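Pyruvate kinase (Pseudomonas aeruginosa, PDB 6QXL) probably catalyses the last step of glycolysis, in which phosphoenolpyruvate and ADP yield pyruvate and ATP, and binds glucose-6-phosphate as a homotetramer. Local coordinates at residues I26-D31 with H59-V63; M186-Y190 with R409-R414; V306-A312 with A416-G420; I402-S406 with A440-L444. All blocks are in the same frame, centred on the assembly; numbering follows the deposited sequence.

Interaction 1. Residues I26-D31 with H59-V63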
loop_
_atom_site.group_PDB
_atom_site.type_symbol
_atom_site.label_atom_id
_atom_site.label_comp_id
_atom_site.label_asym_id
_atom_site.label_seq_id
_atom_site.Cartn_x
_atom_site.Cartn_y
_atom_site.Cartn_z
ATOM N N ILE A 26 25.127 17.324 -32.159
ATOM C CA ILE A 26 25.569 17.867 -30.873
ATOM C C ILE A 26 24.588 18.942 -30.417
ATOM O O ILE A 26 24.144 18.936 -29.264
ATOM C CB ILE A 26 27.005 18.424 -30.966
ATOM C CG1 ILE A 26 27.939 17.262 -31.462
ATOM C CG2 ILE A 26 27.468 18.994 -29.652
ATOM C CD1 ILE A 26 28.076 16.038 -30.747
ATOM N N LEU A 27 24.238 19.844 -31.316
ATOM C CA LEU A 27 23.300 20.914 -30.966
ATOM C C LEU A 27 21.896 20.405 -30.728
ATOM O O LEU A 27 21.158 21.010 -29.974
ATOM C CB LEU A 27 23.272 22.007 -32.035
ATOM C CG LEU A 27 24.542 22.821 -32.155
ATOM C CD1 LEU A 27 24.583 23.471 -33.551
ATOM C CD2 LEU A 27 24.679 23.834 -31.014
ATOM N N ALA A 28 21.522 19.310 -31.378
ATOM C CA ALA A 28 20.189 18.749 -31.191
ATOM C C ALA A 28 20.056 18.027 -29.848
ATOM O O ALA A 28 18.939 17.747 -29.404
ATOM C CB ALA A 28 19.830 17.819 -32.335
ATOM N N GLY A 29 21.192 17.705 -29.229
ATOM C CA GLY A 29 21.219 17.227 -27.868
ATOM C C GLY A 29 21.734 15.828 -27.632
ATOM O O GLY A 29 21.470 15.264 -26.571
ATOM N N ILE A 30 22.490 15.228 -28.537
ATOM C CA ILE A 30 22.959 13.880 -28.244
ATOM C C ILE A 30 23.824 13.880 -26.989
ATOM O O ILE A 30 24.581 14.804 -26.750
ATOM C CB ILE A 30 23.705 13.215 -29.416
ATOM C CG1 ILE A 30 25.014 13.903 -29.764
ATOM C CG2 ILE A 30 22.822 13.145 -30.655
ATOM C CD1 ILE A 30 26.002 12.920 -30.370
ATOM N N ASP A 31 23.688 12.852 -26.179
ATOM C CA ASP A 31 24.490 12.722 -24.970
ATOM C C ASP A 31 25.586 11.657 -25.117
ATOM O O ASP A 31 26.568 11.684 -24.378
ATOM C CB ASP A 31 23.579 12.423 -23.767
ATOM C CG ASP A 31 22.392 13.414 -23.660
ATOM O OD1 ASP A 31 22.576 14.595 -23.214
ATOM O OD2 ASP A 31 21.255 13.014 -24.043
ATOM N N HIS A 59 30.694 23.610 -28.005
ATOM C CA HIS A 59 29.378 24.051 -27.536
ATOM C C HIS A 59 29.110 23.767 -26.069
ATOM O O HIS A 59 27.965 23.794 -25.641
ATOM C CB HIS A 59 28.305 23.437 -28.411
ATOM C CG HIS A 59 28.382 23.884 -29.835
ATOM N ND1 HIS A 59 27.855 25.084 -30.265
ATOM C CD2 HIS A 59 28.967 23.315 -30.915
ATOM C CE1 HIS A 59 28.110 25.226 -31.552
ATOM N NE2 HIS A 59 28.746 24.149 -31.977
ATOM N N GLY A 60 30.156 23.527 -25.282
ATOM C CA GLY A 60 29.995 23.372 -23.833
ATOM C C GLY A 60 29.119 22.199 -23.442
ATOM O O GLY A 60 28.303 22.297 -22.540
ATOM N N ARG A 61 29.290 21.090 -24.155
ATOM C CA ARG A 61 28.524 19.887 -23.947
ATOM C C ARG A 61 29.480 18.754 -23.619
ATOM O O ARG A 61 30.668 18.773 -23.967
ATOM C CB ARG A 61 27.722 19.549 -25.196
ATOM C CG ARG A 61 26.608 20.537 -25.514
ATOM C CD ARG A 61 25.349 20.180 -24.794
ATOM N NE ARG A 61 24.857 18.869 -25.167
ATOM C CZ ARG A 61 23.891 18.206 -24.524
ATOM N NH1 ARG A 61 23.251 18.758 -23.495
ATOM N NH2 ARG A 61 23.505 16.999 -24.972
ATOM N N PHE A 62 28.932 17.749 -22.953
ATOM C CA PHE A 62 29.711 16.613 -22.511
ATOM C C PHE A 62 29.073 15.381 -23.102
ATOM O O PHE A 62 28.025 14.929 -22.644
ATOM C CB PHE A 62 29.765 16.580 -20.985
ATOM C CG PHE A 62 30.389 17.804 -20.418
ATOM C CD1 PHE A 62 29.610 18.947 -20.195
ATOM C CD2 PHE A 62 31.757 17.863 -20.188
ATOM C CE1 PHE A 62 30.177 20.110 -19.713
ATOM C CE2 PHE A 62 32.336 19.011 -19.684
ATOM C CZ PHE A 62 31.555 20.137 -19.477
ATOM N N VAL A 63 29.695 14.882 -24.169
ATOM C CA VAL A 63 29.214 13.733 -24.900
ATOM C C VAL A 63 30.166 12.564 -24.684
ATOM O O VAL A 63 31.351 12.654 -24.968
ATOM C CB VAL A 63 29.095 14.051 -26.392
ATOM C CG1 VAL A 63 28.667 12.808 -27.180
ATOM C CG2 VAL A 63 28.116 15.222 -26.603
HETATM O O HOH W 1 25.175 15.093 -22.368
#

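Interaction 2. Residues M186-Y190 with R409-R414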
loop_
_atom_site.group_PDB
_atom_site.type_symbol
_atom_site.label_atom_id
_atom_site.label_comp_id
_atom_site.label_asym_id
_atom_site.label_seq_id
_atom_site.Cartn_x
_atom_site.Cartn_y
_atom_site.Cartn_z
ATOM N N MET A 186 41.747 4.889 -27.922
ATOM C CA MET A 186 40.946 6.088 -28.183
ATOM C C MET A 186 40.400 6.736 -26.920
ATOM O O MET A 186 39.737 7.764 -27.018
ATOM C CB MET A 186 39.768 5.737 -29.100
ATOM C CG MET A 186 40.148 5.286 -30.502
ATOM S SD MET A 186 38.729 4.605 -31.369
ATOM C CE MET A 186 37.906 6.128 -31.812
ATOM N N ASP A 187 40.668 6.150 -25.744
ATOM C CA ASP A 187 40.121 6.636 -24.453
ATOM C C ASP A 187 38.600 6.686 -24.450
ATOM O O ASP A 187 37.994 7.677 -24.045
ATOM C CB ASP A 187 40.674 8.031 -24.075
ATOM C CG ASP A 187 42.068 7.975 -23.530
ATOM O OD1 ASP A 187 42.669 6.861 -23.342
ATOM O OD2 ASP A 187 42.544 9.090 -23.249
ATOM N N LEU A 188 37.976 5.618 -24.927
ATOM C CA LEU A 188 36.527 5.574 -24.969
ATOM C C LEU A 188 35.958 5.508 -23.555
ATOM O O LEU A 188 36.542 4.894 -22.663
ATOM C CB LEU A 188 36.050 4.384 -25.799
ATOM C CG LEU A 188 36.400 4.387 -27.291
ATOM C CD1 LEU A 188 35.685 3.253 -27.985
ATOM C CD2 LEU A 188 36.056 5.717 -27.952
ATOM N N ASP A 189 34.822 6.163 -23.368
ATOM C CA ASP A 189 34.168 6.227 -22.069
ATOM C C ASP A 189 33.388 4.949 -21.742
ATOM O O ASP A 189 33.334 4.534 -20.584
ATOM C CB ASP A 189 33.271 7.441 -22.041
ATOM C CG ASP A 189 34.022 8.703 -22.415
ATOM O OD1 ASP A 189 34.943 9.087 -21.685
ATOM O OD2 ASP A 189 33.749 9.272 -23.473
ATOM N N TYR A 190 32.789 4.331 -22.762
ATOM C CA TYR A 190 32.031 3.090 -22.592
ATOM C C TYR A 190 32.416 2.103 -23.675
ATOM O O TYR A 190 32.670 2.480 -24.813
ATOM C CB TYR A 190 30.512 3.353 -22.664
ATOM C CG TYR A 190 29.951 4.078 -21.476
ATOM C CD1 TYR A 190 29.668 3.406 -20.294
ATOM C CD2 TYR A 190 29.708 5.440 -21.528
ATOM C CE1 TYR A 190 29.153 4.080 -19.205
ATOM C CE2 TYR A 190 29.189 6.117 -20.438
ATOM C CZ TYR A 190 28.897 5.429 -19.302
ATOM O OH TYR A 190 28.415 6.116 -18.228
ATOM N N ARG A 409 38.078 14.576 -16.703
ATOM C CA ARG A 409 37.366 14.452 -17.970
ATOM C C ARG A 409 36.663 13.105 -18.080
ATOM O O ARG A 409 35.539 13.039 -18.552
ATOM C CB ARG A 409 38.298 14.668 -19.150
ATOM C CG ARG A 409 37.647 14.685 -20.549
ATOM C CD ARG A 409 38.405 13.899 -21.618
ATOM N NE ARG A 409 38.837 12.526 -21.271
ATOM C CZ ARG A 409 38.194 11.390 -21.542
ATOM N NH1 ARG A 409 37.005 11.394 -22.179
ATOM N NH2 ARG A 409 38.805 10.238 -21.145
ATOM N N GLU A 410 37.330 12.057 -17.626
ATOM C CA GLU A 410 36.764 10.703 -17.568
ATOM C C GLU A 410 35.370 10.735 -16.908
ATOM O O GLU A 410 34.411 10.187 -17.448
ATOM C CB GLU A 410 37.722 9.809 -16.779
ATOM C CG GLU A 410 37.522 8.342 -16.796
ATOM C CD GLU A 410 38.472 7.603 -15.808
ATOM O OE1 GLU A 410 39.477 8.178 -15.321
ATOM O OE2 GLU A 410 38.174 6.405 -15.517
ATOM N N THR A 411 35.270 11.434 -15.790
ATOM C CA THR A 411 34.027 11.523 -15.045
ATOM C C THR A 411 33.048 12.457 -15.725
ATOM O O THR A 411 31.861 12.153 -15.814
ATOM C CB THR A 411 34.312 11.974 -13.590
ATOM O OG1 THR A 411 35.190 11.016 -12.982
ATOM C CG2 THR A 411 33.056 12.105 -12.779
ATOM N N GLN A 412 33.537 13.595 -16.206
ATOM C CA GLN A 412 32.660 14.568 -16.879
ATOM C C GLN A 412 31.895 13.936 -18.050
ATOM O O GLN A 412 30.761 14.304 -18.317
ATOM C CB GLN A 412 33.475 15.761 -17.382
ATOM C CG GLN A 412 33.946 16.698 -16.274
ATOM C CD GLN A 412 35.123 17.573 -16.678
ATOM O OE1 GLN A 412 35.586 17.535 -17.829
ATOM N NE2 GLN A 412 35.639 18.310 -15.734
ATOM N N ALA A 413 32.529 12.982 -18.744
ATOM C CA ALA A 413 31.890 12.291 -19.857
ATOM C C ALA A 413 31.015 11.136 -19.395
ATOM O O ALA A 413 29.909 10.951 -19.894
ATOM C CB ALA A 413 32.933 11.786 -20.835
ATOM N N ARG A 414 31.522 10.351 -18.461
ATOM C CA ARG A 414 30.808 9.192 -17.950
ATOM C C ARG A 414 29.357 9.514 -17.602
ATOM O O ARG A 414 28.420 8.861 -18.059
ATOM C CB ARG A 414 31.516 8.671 -16.712
ATOM C CG ARG A 414 31.296 7.207 -16.512
ATOM C CD ARG A 414 31.712 6.797 -15.133
ATOM N NE ARG A 414 33.052 7.045 -14.646
ATOM C CZ ARG A 414 34.162 6.490 -15.088
ATOM N NH1 ARG A 414 34.171 5.692 -16.152
ATOM N NH2 ARG A 414 35.309 6.798 -14.500
#

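Interaction 3. Residues V306-A312 with A416-G420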
loop_
_atom_site.group_PDB
_atom_site.type_symbol
_atom_site.label_atom_id
_atom_site.label_comp_id
_atom_site.label_asym_id
_atom_site.label_seq_id
_atom_site.Cartn_x
_atom_site.Cartn_y
_atom_site.Cartn_z
ATOM N N VAL A 306 10.730 5.767 -21.314
ATOM C CA VAL A 306 10.981 6.810 -20.340
ATOM C C VAL A 306 10.202 6.543 -19.054
ATOM O O VAL A 306 10.744 6.697 -17.950
ATOM C CB VAL A 306 10.654 8.192 -20.917
ATOM C CG1 VAL A 306 10.750 9.265 -19.845
ATOM C CG2 VAL A 306 11.613 8.517 -22.074
ATOM N N LEU A 307 8.951 6.119 -19.168
ATOM C CA LEU A 307 8.167 5.785 -17.982
ATOM C C LEU A 307 8.665 4.514 -17.300
ATOM O O LEU A 307 8.600 4.438 -16.078
ATOM C CB LEU A 307 6.703 5.669 -18.316
ATOM C CG LEU A 307 6.048 6.905 -18.929
ATOM C CD1 LEU A 307 4.596 6.648 -19.236
ATOM C CD2 LEU A 307 6.179 8.150 -18.086
ATOM N N ASP A 308 9.221 3.560 -18.052
ATOM C CA ASP A 308 9.905 2.417 -17.427
ATOM C C ASP A 308 11.157 2.859 -16.635
ATOM O O ASP A 308 11.750 2.049 -15.924
ATOM C CB ASP A 308 10.341 1.366 -18.457
ATOM C CG ASP A 308 9.189 0.782 -19.298
ATOM O OD1 ASP A 308 8.064 0.625 -18.753
ATOM O OD2 ASP A 308 9.404 0.485 -20.515
ATOM N N TYR A 309 11.565 4.125 -16.794
ATOM C CA TYR A 309 12.730 4.703 -16.119
ATOM C C TYR A 309 14.070 4.183 -16.655
ATOM O O TYR A 309 15.013 3.933 -15.908
ATOM C CB TYR A 309 12.645 4.615 -14.563
ATOM C CG TYR A 309 12.849 5.968 -13.956
ATOM C CD1 TYR A 309 11.812 6.920 -13.994
ATOM C CD2 TYR A 309 14.083 6.349 -13.421
ATOM C CE1 TYR A 309 11.992 8.188 -13.475
ATOM C CE2 TYR A 309 14.266 7.624 -12.895
ATOM C CZ TYR A 309 13.220 8.536 -12.932
ATOM O OH TYR A 309 13.395 9.801 -12.437
ATOM N N THR A 310 14.151 4.065 -17.969
ATOM C CA THR A 310 15.414 3.839 -18.644
ATOM C C THR A 310 16.299 5.070 -18.462
ATOM O O THR A 310 15.805 6.196 -18.338
ATOM C CB THR A 310 15.180 3.546 -20.154
ATOM O OG1 THR A 310 16.330 2.902 -20.717
ATOM C CG2 THR A 310 14.848 4.790 -20.944
ATOM N N ASP A 311 17.606 4.859 -18.458
ATOM C CA ASP A 311 18.535 5.977 -18.408
ATOM C C ASP A 311 18.623 6.653 -19.764
ATOM O O ASP A 311 18.669 7.876 -19.858
ATOM C CB ASP A 311 19.938 5.562 -18.020
ATOM C CG ASP A 311 20.101 5.349 -16.539
ATOM O OD1 ASP A 311 19.708 4.285 -15.976
ATOM O OD2 ASP A 311 20.750 6.269 -15.960
ATOM N N ALA A 312 18.682 5.838 -20.812
ATOM C CA ALA A 312 18.859 6.362 -22.146
ATOM C C ALA A 312 18.086 5.552 -23.162
ATOM O O ALA A 312 17.805 4.377 -22.963
ATOM C CB ALA A 312 20.331 6.381 -22.515
ATOM N N ALA A 416 27.359 11.572 -18.628
ATOM C CA ALA A 416 26.473 11.956 -19.722
ATOM C C ALA A 416 25.376 10.916 -20.009
ATOM O O ALA A 416 24.307 11.272 -20.469
ATOM C CB ALA A 416 27.273 12.251 -20.983
ATOM N N MET A 417 25.644 9.655 -19.716
ATOM C CA MET A 417 24.642 8.623 -19.862
ATOM C C MET A 417 23.719 8.426 -18.645
ATOM O O MET A 417 22.791 7.632 -18.727
ATOM C CB MET A 417 25.298 7.286 -20.201
ATOM C CG MET A 417 24.448 6.379 -21.101
ATOM S SD MET A 417 25.275 4.788 -21.283
ATOM C CE MET A 417 26.335 5.143 -22.626
ATOM N N PHE A 418 23.943 9.140 -17.543
ATOM C CA PHE A 418 23.147 8.970 -16.329
ATOM C C PHE A 418 21.885 9.825 -16.421
ATOM O O PHE A 418 21.962 11.030 -16.626
ATOM C CB PHE A 418 23.918 9.417 -15.082
ATOM C CG PHE A 418 25.149 8.610 -14.747
ATOM C CD1 PHE A 418 25.618 7.582 -15.544
ATOM C CD2 PHE A 418 25.856 8.919 -13.597
ATOM C CE1 PHE A 418 26.755 6.868 -15.194
ATOM C CE2 PHE A 418 27.002 8.219 -13.247
ATOM C CZ PHE A 418 27.448 7.185 -14.051
ATOM N N ARG A 419 20.726 9.226 -16.217
ATOM C CA ARG A 419 19.497 9.977 -16.304
ATOM C C ARG A 419 19.454 11.099 -15.261
ATOM O O ARG A 419 19.666 10.856 -14.082
ATOM C CB ARG A 419 18.277 9.073 -16.111
ATOM C CG ARG A 419 16.943 9.817 -16.194
ATOM C CD ARG A 419 15.804 8.841 -16.275
ATOM N NE ARG A 419 14.498 9.501 -16.151
ATOM C CZ ARG A 419 13.360 9.027 -16.643
ATOM N NH1 ARG A 419 13.357 7.882 -17.318
ATOM N NH2 ARG A 419 12.235 9.701 -16.476
ATOM N N GLY A 420 19.150 12.313 -15.716
ATOM C CA GLY A 420 18.942 13.455 -14.841
ATOM C C GLY A 420 20.229 14.142 -14.356
ATOM O O GLY A 420 20.139 15.096 -13.591
#

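Interaction 4. Residues I402-S406 with A440-L444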
loop_
_atom_site.group_PDB
_atom_site.type_symbol
_atom_site.label_atom_id
_atom_site.label_comp_id
_atom_site.label_asym_id
_atom_site.label_seq_id
_atom_site.Cartn_x
_atom_site.Cartn_y
_atom_site.Cartn_z
ATOM N N ILE A 402 20.394 16.783 -10.892
ATOM C CA ILE A 402 21.592 16.295 -10.234
ATOM C C ILE A 402 22.818 16.782 -11.009
ATOM O O ILE A 402 23.002 16.452 -12.181
ATOM C CB ILE A 402 21.590 14.763 -10.202
ATOM C CG1 ILE A 402 20.347 14.265 -9.462
ATOM C CG2 ILE A 402 22.881 14.236 -9.572
ATOM C CD1 ILE A 402 20.127 12.775 -9.534
ATOM N N TYR A 403 23.659 17.578 -10.355
ATOM C CA TYR A 403 24.882 18.102 -10.980
ATOM C C TYR A 403 26.109 17.384 -10.467
ATOM O O TYR A 403 26.375 17.417 -9.278
ATOM C CB TYR A 403 24.975 19.578 -10.730
ATOM C CG TYR A 403 23.878 20.336 -11.415
ATOM C CD1 TYR A 403 23.961 20.646 -12.764
ATOM C CD2 TYR A 403 22.745 20.730 -10.727
ATOM C CE1 TYR A 403 22.940 21.340 -13.402
ATOM C CE2 TYR A 403 21.737 21.445 -11.372
ATOM C CZ TYR A 403 21.854 21.730 -12.703
ATOM O OH TYR A 403 20.859 22.412 -13.316
ATOM N N ALA A 404 26.826 16.710 -11.363
ATOM C CA ALA A 404 28.080 16.040 -11.024
ATOM C C ALA A 404 29.242 17.036 -11.217
ATOM O O ALA A 404 29.609 17.372 -12.358
ATOM C CB ALA A 404 28.273 14.810 -11.899
ATOM N N TYR A 405 29.770 17.520 -10.092
ATOM C CA TYR A 405 30.937 18.395 -10.049
ATOM C C TYR A 405 32.189 17.530 -9.998
ATOM O O TYR A 405 32.409 16.787 -9.030
ATOM C CB TYR A 405 30.884 19.307 -8.829
ATOM C CG TYR A 405 29.906 20.472 -8.927
ATOM C CD1 TYR A 405 28.561 20.275 -9.184
ATOM C CD2 TYR A 405 30.326 21.760 -8.709
ATOM C CE1 TYR A 405 27.678 21.353 -9.248
ATOM C CE2 TYR A 405 29.445 22.841 -8.793
ATOM C CZ TYR A 405 28.126 22.623 -9.049
ATOM O OH TYR A 405 27.250 23.686 -9.112
ATOM N N SER A 406 33.004 17.605 -11.041
ATOM C CA SER A 406 34.219 16.824 -11.077
ATOM C C SER A 406 35.304 17.574 -11.832
ATOM O O SER A 406 35.021 18.360 -12.738
ATOM C CB SER A 406 33.967 15.471 -11.718
ATOM O OG SER A 406 35.020 14.566 -11.436
ATOM N N ALA A 440 30.828 26.506 -5.763
ATOM C CA ALA A 440 29.884 25.578 -6.391
ATOM C C ALA A 440 28.529 26.240 -6.658
ATOM O O ALA A 440 27.987 26.152 -7.746
ATOM C CB ALA A 440 29.710 24.342 -5.542
ATOM N N VAL A 441 28.007 26.957 -5.693
ATOM C CA VAL A 441 26.743 27.643 -5.905
ATOM C C VAL A 441 26.856 28.693 -7.007
ATOM O O VAL A 441 25.892 28.958 -7.721
ATOM C CB VAL A 441 26.235 28.239 -4.582
ATOM C CG1 VAL A 441 24.994 29.120 -4.777
ATOM C CG2 VAL A 441 25.918 27.100 -3.627
ATOM N N ASP A 442 28.030 29.296 -7.150
ATOM C CA ASP A 442 28.242 30.298 -8.209
ATOM C C ASP A 442 28.046 29.702 -9.599
ATOM O O ASP A 442 27.376 30.300 -10.449
ATOM C CB ASP A 442 29.625 30.968 -8.095
ATOM C CG ASP A 442 29.672 32.061 -7.026
ATOM O OD1 ASP A 442 28.627 32.676 -6.730
ATOM O OD2 ASP A 442 30.761 32.282 -6.448
ATOM N N GLU A 443 28.593 28.504 -9.800
ATOM C CA GLU A 443 28.441 27.791 -11.066
ATOM C C GLU A 443 26.971 27.623 -11.482
ATOM O O GLU A 443 26.649 27.713 -12.661
ATOM C CB GLU A 443 29.125 26.427 -10.983
ATOM C CG GLU A 443 30.644 26.491 -10.837
ATOM C CD GLU A 443 31.354 26.948 -12.104
ATOM O OE1 GLU A 443 31.116 26.329 -13.121
ATOM O OE2 GLU A 443 32.132 27.915 -12.069
ATOM N N LEU A 444 26.078 27.402 -10.530
ATOM C CA LEU A 444 24.659 27.311 -10.861
ATOM C C LEU A 444 24.015 28.670 -11.053
ATOM O O LEU A 444 23.106 28.817 -11.863
ATOM C CB LEU A 444 23.895 26.508 -9.798
ATOM C CG LEU A 444 24.331 25.069 -9.536
ATOM C CD1 LEU A 444 23.367 24.459 -8.536
ATOM C CD2 LEU A 444 24.365 24.234 -10.816
#

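Interaction 1. Residues I26-D31 with H59-V63
Arg-61 reaches across to Asp-31 and puts a single nitrogen, NH2, to most of the polar work here. NH2 of Arg-61 donates to the carbonyl O of Ile-30 at 3.0 Å and to OD1 of Asp-31 at 3.1 Å, the second bond being also a salt bridge. Neither is straight (N-H...O angles 146° and 138°). The Ile-30 oxygen lies in the guanidinium plane, though NH2 stands well above the plane of that carbonyl; OD1 is likewise met from above its carboxylate. Bends at chi2 and chi3 fold the arginine down onto the turn after the helix. The O of Gly-29 lies close to the same NH2 but at a poor angle, and takes its bond from Arg-4.

Asp-31 is well supplied: a water donates to both its OD1 and the O of Phe-62, while OD2 receives Arg-4 and the backbone N of Ile-8. At the outer end, CD2 of Leu-27 sits over one face of the His-59 ring, 3.8 Å from its centroid, and NE2 of that ring is hydrogen-bonded to Glu-23. Alongside these polar bonds, Val-63 CG2 packs on Ile-26 CD1 at 4.2 Å, and CG1 of Val-63 meets CD1 of Ile-30.

Both helices, 19-28 and 42-58, end in Schellman motifs, at Gly-29 and Gly-60, before the chain enters the neighbouring parallel barrel strands 32-36 and 64-68. Val-52 of helix 42-58 backs Ile-26 and Val-63, helix 325-340 packs on Ala-28 and Ile-30, and strand 7-11 adjoins Asp-31.

Interaction 2. Residues M186-Y190 with R409-R414
Bends at chi2 and chi3 (-136° and 48°) curl the Arg-409 chain so that NH1 comes up to the carboxylate of Asp-189, whose own CG lies beside its backbone N and anti to the carbonyl carbon (chi1 -53°). NH1 of Arg-409 donates to OD1 of Asp-189 at 3.1 Å in a salt bridge that uses the syn lone pair, the oxygen lying somewhat out of the guanidinium plane. The methyl of Ala-413, one helical turn on, presses against the same carboxylate, with CB 3.5 Å from OD1 of Asp-189. The other oxygen, OD2, is held by Arg-53 and by the backbone N of Leu-65, so this buried acid is gripped from several directions.

Tyr-190 supplies the second tie. Its hydroxyl OH donates to the carbonyl O of Arg-414 at 2.8 Å, an acceptor lying in the plane of the ring at its edge, and OH also touches CG of Arg-414 at 3.5 Å. Arg-414 itself turns to Glu-410, NH2 to OE2 3.1 Å, and makes a cation-pi contact with Trp-217.

The contact joins the start of barrel strand 190-193, just after helix 174-185, to helix 409-414 of the alpha/beta domain; strands 64-68 and 217-222 flank Tyr-190 within the barrel.

Interaction 3. Residues V306-A312 with A416-G420
Arg-419 runs straight out from the loop into the turn at 306-312, its chain extended from CG to NE, and most of its atoms find a partner. CB starts beside the carboxylate of Asp-311, 3.7 Å from OD2, and that oxygen also accepts the backbone N of Arg-419 at 3.0 Å, in a nearly linear bond (168°). OD2 has a second, charged partner in Arg-395, and OD1 accepts from the backbone N of Val-278, so the acid is fixed at both oxygens. Further out, CD of Arg-419 passes 3.4 Å from the O of Thr-310 and lies over one face of the Tyr-309 ring. NE comes next, above the ring near CZ of Tyr-309. From Arg-419 CZ outward the guanidinium settles flat on that face, centres 3.7 Å apart and planes 13° apart, a stacked cation-pi pair.

At the tip, NH1 of Arg-419 donates to two carbonyls in the guanidinium plane: Val-306 O at 2.9 Å, on a lone pair, and Thr-310 O at 3.1 Å. Val-306 O also receives the backbone N of Tyr-309. NH2 of Arg-419 lies 3.4 Å from CE1 of Tyr-309. CG1 of Val-306 is near the same NH2. The two NH1 bonds set how the flat group is turned, and the stack fixes the plane in which it lies. The tyrosine in turn is anchored through OH, to Ser-398 N and Ser-345 O.

An arginine thus binds carbonyls around a Schellman helix end, at Tyr-309, where helix 296-307 leads into the last strand of the TIM barrel; it is a buried junction between that barrel and the alpha/beta domain.

Interaction 4. Residues I402-S406 with A440-L444
Leu-444 sets its CD2 methyl squarely over one face of the Tyr-403 ring, 3.8 Å from the centroid and only 7° off the ring normal, a CH-pi contact within the helix-on-sheet packing of the alpha/beta domain. CG of Leu-444 stands anti to the carbonyl carbon (chi1 -59°), which carries CD2 toward that ring. The same methyl lies at the edge of the Tyr-405 ring, near its plane, so it sits between two aromatic groups that present different sides to it. The O of Tyr-403 is also in plane at the Tyr-405 edge, and Phe-426 meets that ring edge-to-face.

Helix 436-446 lies against strand 402-406, with the two segment axes 11.2 Å apart and their directions at 126°. Both tyrosines leave the strand on the face turned to the helix, two residues apart, and strands 377-383 and 421-425 continue that face on either side. CB of Ala-440 touches CE2 of Tyr-405 at 3.6 Å. The bound glucose-6-phosphate is about 7 Å from the Tyr-405 side chain.

Among these apolar groups the hydroxyl OH of Tyr-405 has one polar tie across the contact, donating to the carbonyl O of Ala-440 at 2.9 Å from above the carbonyl plane, with CG of Leu-444 just 3.3 Å from the same OH.

Interactions 1 and 4 each stay within one domain, the barrel and the alpha/beta domain respectively, whereas interactions 2 and 3 join the two. Interactions 3 and 4 are buried; 1 and 2 are partly so, with exposed residues at their margins. Charge and carbonyl bonding dominate the first three, each led by an arginine, while interaction 4 is mostly aromatic and aliphatic. The contacts adjoin: Phe-62 of interaction 1 packs on Gln-412 of interaction 2 and Ala-416 of interaction 3, and Tyr-190 of interaction 2 packs on Met-417 and Phe-418 of interaction 3. Strand 402-406 leads directly into helix 409-414, linking interactions 4 and 2.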